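Local coordinates for protein thiosulfate sulfurtransferase (Pseudomonas aeruginosa, PDB 1YT8) that probably transfers sulfur from thiosulfate to cyanide, as expected of a sulfurtransferase that carries four rhodanese-like domains in one chain, at residues P65-D70 with A92-G97; L174-A179 with G241-D246. One frame throughout, in Å; residues are numbered along the deposited sequence.

Contact 1 (P65-D70 with A92-G97); sequences PITVYD and ALLDGG
Ala-92 opens the pairing of two neighbouring parallel strands, 66-69 and 91-94, which a right-handed beta-alpha-beta crossover through helix 75-85 places side by side in the first rhodanese-like sheet of the chain. Ala-92 uses both of its backbone polar groups on the partner strand: its N gives a hydrogen bond to Ile-66 O at 2.8 Å, and its O takes one from Val-68 N at 2.9 Å. Such straddling of the residue opposite, here Thr-67, is the signature of parallel pairing. Thr-67 CA adds a CA-H...O contact to the same Ala-92 O, while Thr-67 OG1 is hydrogen-bonded by Arg-9 NE of edge strand 7-9.

Leu-93 turns its side chain to the same sheet face as Val-68, and its CD2 meets Val-68 CG2 at 3.6 Å. With Val-68 CG1 anti to the carbonyl carbon (chi1 -62°), CG2 is left between the backbone N and the carbonyl carbon, close to Ala-92 O. Helix 75-85 packs on this face, where Leu-83 touches Val-68 and Ala-80 touches Leu-93.

Leu-94 completes the hydrogen bonding, its N reaching Val-68 O at 3.0 Å. On the opposite face its CB touches two neighbours, Thr-67 CG2 at 3.8 Å and Tyr-69 CB at 3.7 Å. The Leu-94 and Tyr-69 side chains run alongside, pointing the same way, and Leu-94 CD2 comes obliquely to the base of the ring.

Beyond the strand a type II turn from Leu-94 to Gly-97, with Gly-96 at positive phi, folds the chain back beside Asp-70. There Gly-97 CA makes a CA-H...O contact with Asp-70 O at 3.5 Å, a bent one, 121° at the hydrogen.

Contact 2 (L174-A179 with G241-D246); sequences LVLRVA and GAISQD
Ile-243 sets its side chain against Leu-176 and Arg-177, joining helix 174-181 of the second rhodanese-like unit to the loop 241-244 that leads into helix 245-262. This is packing of a loop on a helix, with one weak polar tie. The closest apolar pair is Leu-176 CD1 with Ile-243 CD1 at 3.3 Å, tighter than usual van der Waals contact, and the two side chains cross at about a right angle. Ile-243 CG1 lies between its own backbone N and carbonyl carbon (chi1 64°), and from there CD1 also comes to 3.5 Å from Leu-176 O. The other branch, CG2, rests on the aliphatic part of Arg-177, 3.9 Å from CD.

Arg-177 bends at chi2 (-79°) and then extends, which carries its head group to the start of the loop. Its NH1 gives a hydrogen bond to Gly-241 O at 3.1 Å, but the angle at the hydrogen, 129°, makes it a weak one. Ala-242 CA lies at the edge of the guanidinium, 4.0 Å from NH1, and Leu-176 CD2 lies over one guanidinium face, offset toward the rim.

Outward from these, a salt bridge helps to hold the head group: Glu-173, the residue just before helix 174-181, meets Arg-177 NE through its OE1. Arg-334 of helix 334-344 touches both Leu-176 and Arg-177, so that helix also borders the contact. Farther along the loop Ser-244 occupies the N-cap position of helix 245-262; its N is hydrogen-bonded to Glu-180 OE2, and its OG pairs with Thr-247 OG1.

Taken together, the two contacts differ in burial and in bonding. Contact 1 lies inside one domain, between strands of a single sheet, and is almost wholly buried; regular backbone hydrogen bonds carry it, and side chains fill in on both faces. Contact 2 is partly buried, with three side chains and a backbone carbonyl doing most of the work and one weak arginine-carbonyl bond across it. It joins a helix to a loop rather than elements of one sheet, and buries roughly half as much surface. The contacts share no elements, lie on opposite sides of the chain's centre with their own centres 46 Å apart, and do not touch.

Contact 1 (P65-D70 with A92-G97)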
ATOM      1  N   PRO A  65      -5.347   7.382 -19.606  1.00 16.29           N
ATOM      2  CA  PRO A  65      -6.126   6.270 -20.163  1.00 14.99           C
ATOM      3  C   PRO A  65      -6.424   5.279 -19.033  1.00 15.50           C
ATOM      4  O   PRO A  65      -5.533   4.562 -18.578  1.00 15.27           O
ATOM      5  CB  PRO A  65      -5.184   5.678 -21.207  1.00 15.87           C
ATOM      6  CG  PRO A  65      -4.389   6.874 -21.657  1.00 16.73           C
ATOM      7  CD  PRO A  65      -4.084   7.556 -20.346  1.00 14.29           C
ATOM      8  N   ILE A  66      -7.670   5.256 -18.575  1.00 14.21           N
ATOM      9  CA  ILE A  66      -8.065   4.356 -17.497  1.00 13.04           C
ATOM     10  C   ILE A  66      -8.871   3.183 -18.038  1.00 14.21           C
ATOM     11  O   ILE A  66      -9.813   3.371 -18.805  1.00 11.52           O
ATOM     12  CB  ILE A  66      -8.946   5.075 -16.453  1.00 14.25           C
ATOM     13  CG1 ILE A  66      -8.190   6.250 -15.842  1.00 11.44           C
ATOM     14  CG2 ILE A  66      -9.377   4.090 -15.360  1.00 14.43           C
ATOM     15  CD1 ILE A  66      -9.072   7.140 -14.989  1.00 15.00           C
ATOM     16  N   THR A  67      -8.491   1.976 -17.632  1.00 13.77           N
ATOM     17  CA  THR A  67      -9.197   0.770 -18.050  1.00 13.65           C
ATOM     18  C   THR A  67      -9.587   0.002 -16.785  1.00 14.41           C
ATOM     19  O   THR A  67      -8.723  -0.476 -16.048  1.00 13.59           O
ATOM     20  CB  THR A  67      -8.308  -0.132 -18.944  1.00 12.98           C
ATOM     21  OG1 THR A  67      -7.913   0.590 -20.121  1.00 14.36           O
ATOM     22  CG2 THR A  67      -9.073  -1.384 -19.367  1.00 12.68           C
ATOM     23  N   VAL A  68     -10.889  -0.099 -16.532  1.00 15.95           N
ATOM     24  CA  VAL A  68     -11.384  -0.806 -15.352  1.00 15.69           C
ATOM     25  C   VAL A  68     -11.847  -2.218 -15.703  1.00 13.58           C
ATOM     26  O   VAL A  68     -12.195  -2.501 -16.850  1.00 14.95           O
ATOM     27  CB  VAL A  68     -12.569  -0.048 -14.691  1.00 17.35           C
ATOM     28  CG1 VAL A  68     -12.114   1.322 -14.208  1.00 17.64           C
ATOM     29  CG2 VAL A  68     -13.711   0.103 -15.682  1.00 17.68           C
ATOM     30  N   TYR A  69     -11.855  -3.107 -14.716  1.00 13.05           N
ATOM     31  CA  TYR A  69     -12.297  -4.473 -14.961  1.00 13.25           C
ATOM     32  C   TYR A  69     -12.679  -5.197 -13.679  1.00 13.73           C
ATOM     33  O   TYR A  69     -12.333  -4.771 -12.577  1.00 11.84           O
ATOM     34  CB  TYR A  69     -11.192  -5.272 -15.672  1.00 13.55           C
ATOM     35  CG  TYR A  69     -10.082  -5.775 -14.754  1.00 14.65           C
ATOM     36  CD1 TYR A  69     -10.182  -7.016 -14.115  1.00 15.71           C
ATOM     37  CD2 TYR A  69      -8.956  -4.992 -14.490  1.00 16.25           C
ATOM     38  CE1 TYR A  69      -9.191  -7.464 -13.233  1.00 14.12           C
ATOM     39  CE2 TYR A  69      -7.957  -5.429 -13.603  1.00 13.51           C
ATOM     40  CZ  TYR A  69      -8.084  -6.663 -12.979  1.00 14.18           C
ATOM     41  OH  TYR A  69      -7.119  -7.091 -12.087  1.00 12.31           O
ATOM     42  N   ASP A  70     -13.416  -6.288 -13.847  1.00 15.42           N
ATOM     43  CA  ASP A  70     -13.815  -7.161 -12.751  1.00 16.87           C
ATOM     44  C   ASP A  70     -13.924  -8.526 -13.409  1.00 17.41           C
ATOM     45  O   ASP A  70     -13.400  -8.717 -14.505  1.00 16.55           O
ATOM     46  CB  ASP A  70     -15.154  -6.747 -12.119  1.00 16.40           C
ATOM     47  CG  ASP A  70     -16.298  -6.666 -13.119  1.00 19.71           C
ATOM     48  OD1 ASP A  70     -16.233  -7.292 -14.199  1.00 17.47           O
ATOM     49  OD2 ASP A  70     -17.286  -5.972 -12.801  1.00 21.57           O
ATOM     50  N   ALA A  92     -12.328   3.293 -20.088  1.00 15.77           N
ATOM     51  CA  ALA A  92     -12.729   2.134 -20.870  1.00 16.24           C
ATOM     52  C   ALA A  92     -12.868   0.894 -20.002  1.00 16.96           C
ATOM     53  O   ALA A  92     -12.362   0.843 -18.879  1.00 14.89           O
ATOM     54  CB  ALA A  92     -11.714   1.877 -21.973  1.00 17.32           C
ATOM     55  N   LEU A  93     -13.568  -0.101 -20.533  1.00 16.74           N
ATOM     56  CA  LEU A  93     -13.759  -1.374 -19.850  1.00 18.30           C
ATOM     57  C   LEU A  93     -12.809  -2.345 -20.536  1.00 17.92           C
ATOM     58  O   LEU A  93     -12.620  -2.262 -21.747  1.00 18.58           O
ATOM     59  CB  LEU A  93     -15.193  -1.875 -20.036  1.00 20.35           C
ATOM     60  CG  LEU A  93     -16.342  -0.987 -19.557  1.00 21.62           C
ATOM     61  CD1 LEU A  93     -17.673  -1.582 -20.018  1.00 21.08           C
ATOM     62  CD2 LEU A  93     -16.300  -0.869 -18.046  1.00 19.73           C
ATOM     63  N   LEU A  94     -12.205  -3.247 -19.769  1.00 16.02           N
ATOM     64  CA  LEU A  94     -11.300  -4.240 -20.341  1.00 16.17           C
ATOM     65  C   LEU A  94     -12.159  -5.300 -21.022  1.00 18.87           C
ATOM     66  O   LEU A  94     -13.042  -5.885 -20.396  1.00 18.02           O
ATOM     67  CB  LEU A  94     -10.460  -4.900 -19.247  1.00 17.29           C
ATOM     68  CG  LEU A  94      -9.542  -6.043 -19.699  1.00 17.57           C
ATOM     69  CD1 LEU A  94      -8.456  -5.501 -20.616  1.00 16.69           C
ATOM     70  CD2 LEU A  94      -8.921  -6.710 -18.484  1.00 16.06           C
ATOM     71  N   ASP A  95     -11.898  -5.546 -22.300  1.00 18.38           N
ATOM     72  CA  ASP A  95     -12.661  -6.526 -23.061  1.00 19.45           C
ATOM     73  C   ASP A  95     -12.649  -7.906 -22.404  1.00 18.95           C
ATOM     74  O   ASP A  95     -11.596  -8.521 -22.239  1.00 20.28           O
ATOM     75  CB  ASP A  95     -12.103  -6.617 -24.484  1.00 22.11           C
ATOM     76  CG  ASP A  95     -12.909  -7.541 -25.369  1.00 24.59           C
ATOM     77  OD1 ASP A  95     -14.132  -7.333 -25.489  1.00 25.84           O
ATOM     78  OD2 ASP A  95     -12.319  -8.474 -25.949  1.00 27.72           O
ATOM     79  N   GLY A  96     -13.832  -8.381 -22.023  1.00 18.86           N
ATOM     80  CA  GLY A  96     -13.946  -9.687 -21.395  1.00 18.95           C
ATOM     81  C   GLY A  96     -13.563  -9.722 -19.926  1.00 18.16           C
ATOM     82  O   GLY A  96     -13.616 -10.777 -19.291  1.00 17.49           O
ATOM     83  N   GLY A  97     -13.177  -8.574 -19.379  1.00 19.81           N
ATOM     84  CA  GLY A  97     -12.786  -8.526 -17.982  1.00 19.18           C
ATOM     85  C   GLY A  97     -11.588  -9.415 -17.701  1.00 19.45           C
ATOM     86  O   GLY A  97     -10.751  -9.631 -18.579  1.00 17.53           O
TER

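Contact 2 (L174-A179 with G241-D246)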
ATOM      1  N   LEU A 174      17.659   2.051   6.389  1.00 13.44           N
ATOM      2  CA  LEU A 174      18.836   1.189   6.508  1.00 13.05           C
ATOM      3  C   LEU A 174      20.194   1.820   6.207  1.00 12.85           C
ATOM      4  O   LEU A 174      21.081   1.820   7.064  1.00 14.72           O
ATOM      5  CB  LEU A 174      18.639  -0.074   5.661  1.00 13.77           C
ATOM      6  CG  LEU A 174      17.575  -1.034   6.221  1.00 10.86           C
ATOM      7  CD1 LEU A 174      17.237  -2.085   5.183  1.00 13.37           C
ATOM      8  CD2 LEU A 174      18.091  -1.694   7.501  1.00  9.31           C
ATOM      9  N   VAL A 175      20.371   2.358   5.007  1.00 12.08           N
ATOM     10  CA  VAL A 175      21.649   2.965   4.649  1.00 12.30           C
ATOM     11  C   VAL A 175      21.953   4.191   5.510  1.00 12.49           C
ATOM     12  O   VAL A 175      23.113   4.478   5.815  1.00 15.99           O
ATOM     13  CB  VAL A 175      21.663   3.351   3.152  1.00 12.48           C
ATOM     14  CG1 VAL A 175      22.963   4.061   2.794  1.00 14.46           C
ATOM     15  CG2 VAL A 175      21.509   2.092   2.308  1.00 12.53           C
ATOM     16  N   LEU A 176      20.909   4.899   5.923  1.00 12.49           N
ATOM     17  CA  LEU A 176      21.076   6.096   6.744  1.00 13.71           C
ATOM     18  C   LEU A 176      21.441   5.832   8.208  1.00 15.47           C
ATOM     19  O   LEU A 176      22.233   6.571   8.792  1.00 17.41           O
ATOM     20  CB  LEU A 176      19.796   6.938   6.709  1.00 14.38           C
ATOM     21  CG  LEU A 176      19.761   8.237   7.534  1.00 15.49           C
ATOM     22  CD1 LEU A 176      20.724   9.258   6.942  1.00 12.78           C
ATOM     23  CD2 LEU A 176      18.347   8.805   7.536  1.00 13.65           C
ATOM     24  N   ARG A 177      20.874   4.781   8.797  1.00 14.97           N
ATOM     25  CA  ARG A 177      21.107   4.489  10.214  1.00 16.23           C
ATOM     26  C   ARG A 177      22.123   3.409  10.573  1.00 15.62           C
ATOM     27  O   ARG A 177      22.565   3.349  11.720  1.00 15.78           O
ATOM     28  CB  ARG A 177      19.783   4.098  10.873  1.00 17.25           C
ATOM     29  CG  ARG A 177      18.582   4.917  10.429  1.00 18.97           C
ATOM     30  CD  ARG A 177      18.522   6.269  11.100  1.00 17.86           C
ATOM     31  NE  ARG A 177      17.412   7.057  10.572  1.00 17.67           N
ATOM     32  CZ  ARG A 177      17.073   8.265  11.011  1.00 19.48           C
ATOM     33  NH1 ARG A 177      17.757   8.831  11.996  1.00 18.40           N
ATOM     34  NH2 ARG A 177      16.060   8.914  10.449  1.00 16.46           N
ATOM     35  N   VAL A 178      22.495   2.565   9.614  1.00 14.22           N
ATOM     36  CA  VAL A 178      23.399   1.449   9.898  1.00 15.39           C
ATOM     37  C   VAL A 178      24.734   1.752  10.577  1.00 17.34           C
ATOM     38  O   VAL A 178      25.189   0.973  11.419  1.00 16.94           O
ATOM     39  CB  VAL A 178      23.669   0.602   8.619  1.00 14.76           C
ATOM     40  CG1 VAL A 178      24.529   1.373   7.637  1.00 13.55           C
ATOM     41  CG2 VAL A 178      24.332  -0.722   9.004  1.00 17.07           C
ATOM     42  N   ALA A 179      25.362   2.870  10.234  1.00 18.71           N
ATOM     43  CA  ALA A 179      26.650   3.208  10.841  1.00 20.90           C
ATOM     44  C   ALA A 179      26.549   3.434  12.353  1.00 21.46           C
ATOM     45  O   ALA A 179      27.517   3.222  13.082  1.00 22.74           O
ATOM     46  CB  ALA A 179      27.240   4.441  10.164  1.00 19.99           C
ATOM     47  N   GLY A 241      18.013   5.354  16.060  1.00 19.48           N
ATOM     48  CA  GLY A 241      17.999   6.649  16.710  1.00 20.94           C
ATOM     49  C   GLY A 241      18.489   7.736  15.776  1.00 22.25           C
ATOM     50  O   GLY A 241      18.745   7.487  14.592  1.00 22.04           O
ATOM     51  N   ALA A 242      18.606   8.946  16.307  1.00 22.93           N
ATOM     52  CA  ALA A 242      19.092  10.078  15.533  1.00 25.27           C
ATOM     53  C   ALA A 242      20.558   9.798  15.230  1.00 26.21           C
ATOM     54  O   ALA A 242      21.241   9.129  16.008  1.00 27.17           O
ATOM     55  CB  ALA A 242      18.954  11.361  16.343  1.00 24.59           C
ATOM     56  N   ILE A 243      21.041  10.301  14.103  1.00 26.85           N
ATOM     57  CA  ILE A 243      22.430  10.077  13.723  1.00 29.17           C
ATOM     58  C   ILE A 243      23.220  11.376  13.708  1.00 29.47           C
ATOM     59  O   ILE A 243      22.641  12.464  13.737  1.00 29.87           O
ATOM     60  CB  ILE A 243      22.526   9.433  12.327  1.00 29.12           C
ATOM     61  CG1 ILE A 243      21.961  10.389  11.274  1.00 30.35           C
ATOM     62  CG2 ILE A 243      21.752   8.118  12.309  1.00 29.05           C
ATOM     63  CD1 ILE A 243      22.208   9.939   9.852  1.00 31.38           C
ATOM     64  N   SER A 244      24.545  11.254  13.666  1.00 29.91           N
ATOM     65  CA  SER A 244      25.415  12.421  13.636  1.00 32.35           C
ATOM     66  C   SER A 244      25.529  12.909  12.199  1.00 32.39           C
ATOM     67  O   SER A 244      25.229  12.171  11.258  1.00 31.58           O
ATOM     68  CB  SER A 244      26.808  12.070  14.170  1.00 32.07           C
ATOM     69  OG  SER A 244      27.515  11.252  13.254  1.00 34.97           O
ATOM     70  N   GLN A 245      25.958  14.154  12.032  1.00 32.85           N
ATOM     71  CA  GLN A 245      26.115  14.726  10.704  1.00 34.56           C
ATOM     72  C   GLN A 245      27.205  13.994   9.931  1.00 34.39           C
ATOM     73  O   GLN A 245      27.129  13.862   8.710  1.00 34.47           O
ATOM     74  CB  GLN A 245      26.449  16.215  10.806  1.00 35.08           C
ATOM     75  CG  GLN A 245      25.257  17.081  11.170  1.00 37.05           C
ATOM     76  CD  GLN A 245      24.123  16.939  10.169  1.00 38.24           C
ATOM     77  OE1 GLN A 245      24.307  17.158   8.971  1.00 39.38           O
ATOM     78  NE2 GLN A 245      22.945  16.570  10.656  1.00 38.74           N
ATOM     79  N   ASP A 246      28.214  13.512  10.650  1.00 35.94           N
ATOM     80  CA  ASP A 246      29.318  12.785  10.032  1.00 37.24           C
ATOM     81  C   ASP A 246      28.754  11.538   9.357  1.00 37.21           C
ATOM     82  O   ASP A 246      29.017  11.275   8.183  1.00 35.99           O
ATOM     83  CB  ASP A 246      30.345  12.390  11.097  1.00 41.87           C
ATOM     84  CG  ASP A 246      31.663  11.911  10.500  1.00 46.31           C
ATOM     85  OD1 ASP A 246      31.672  10.851   9.833  1.00 47.73           O
ATOM     86  OD2 ASP A 246      32.691  12.601  10.698  1.00 47.04           O
TER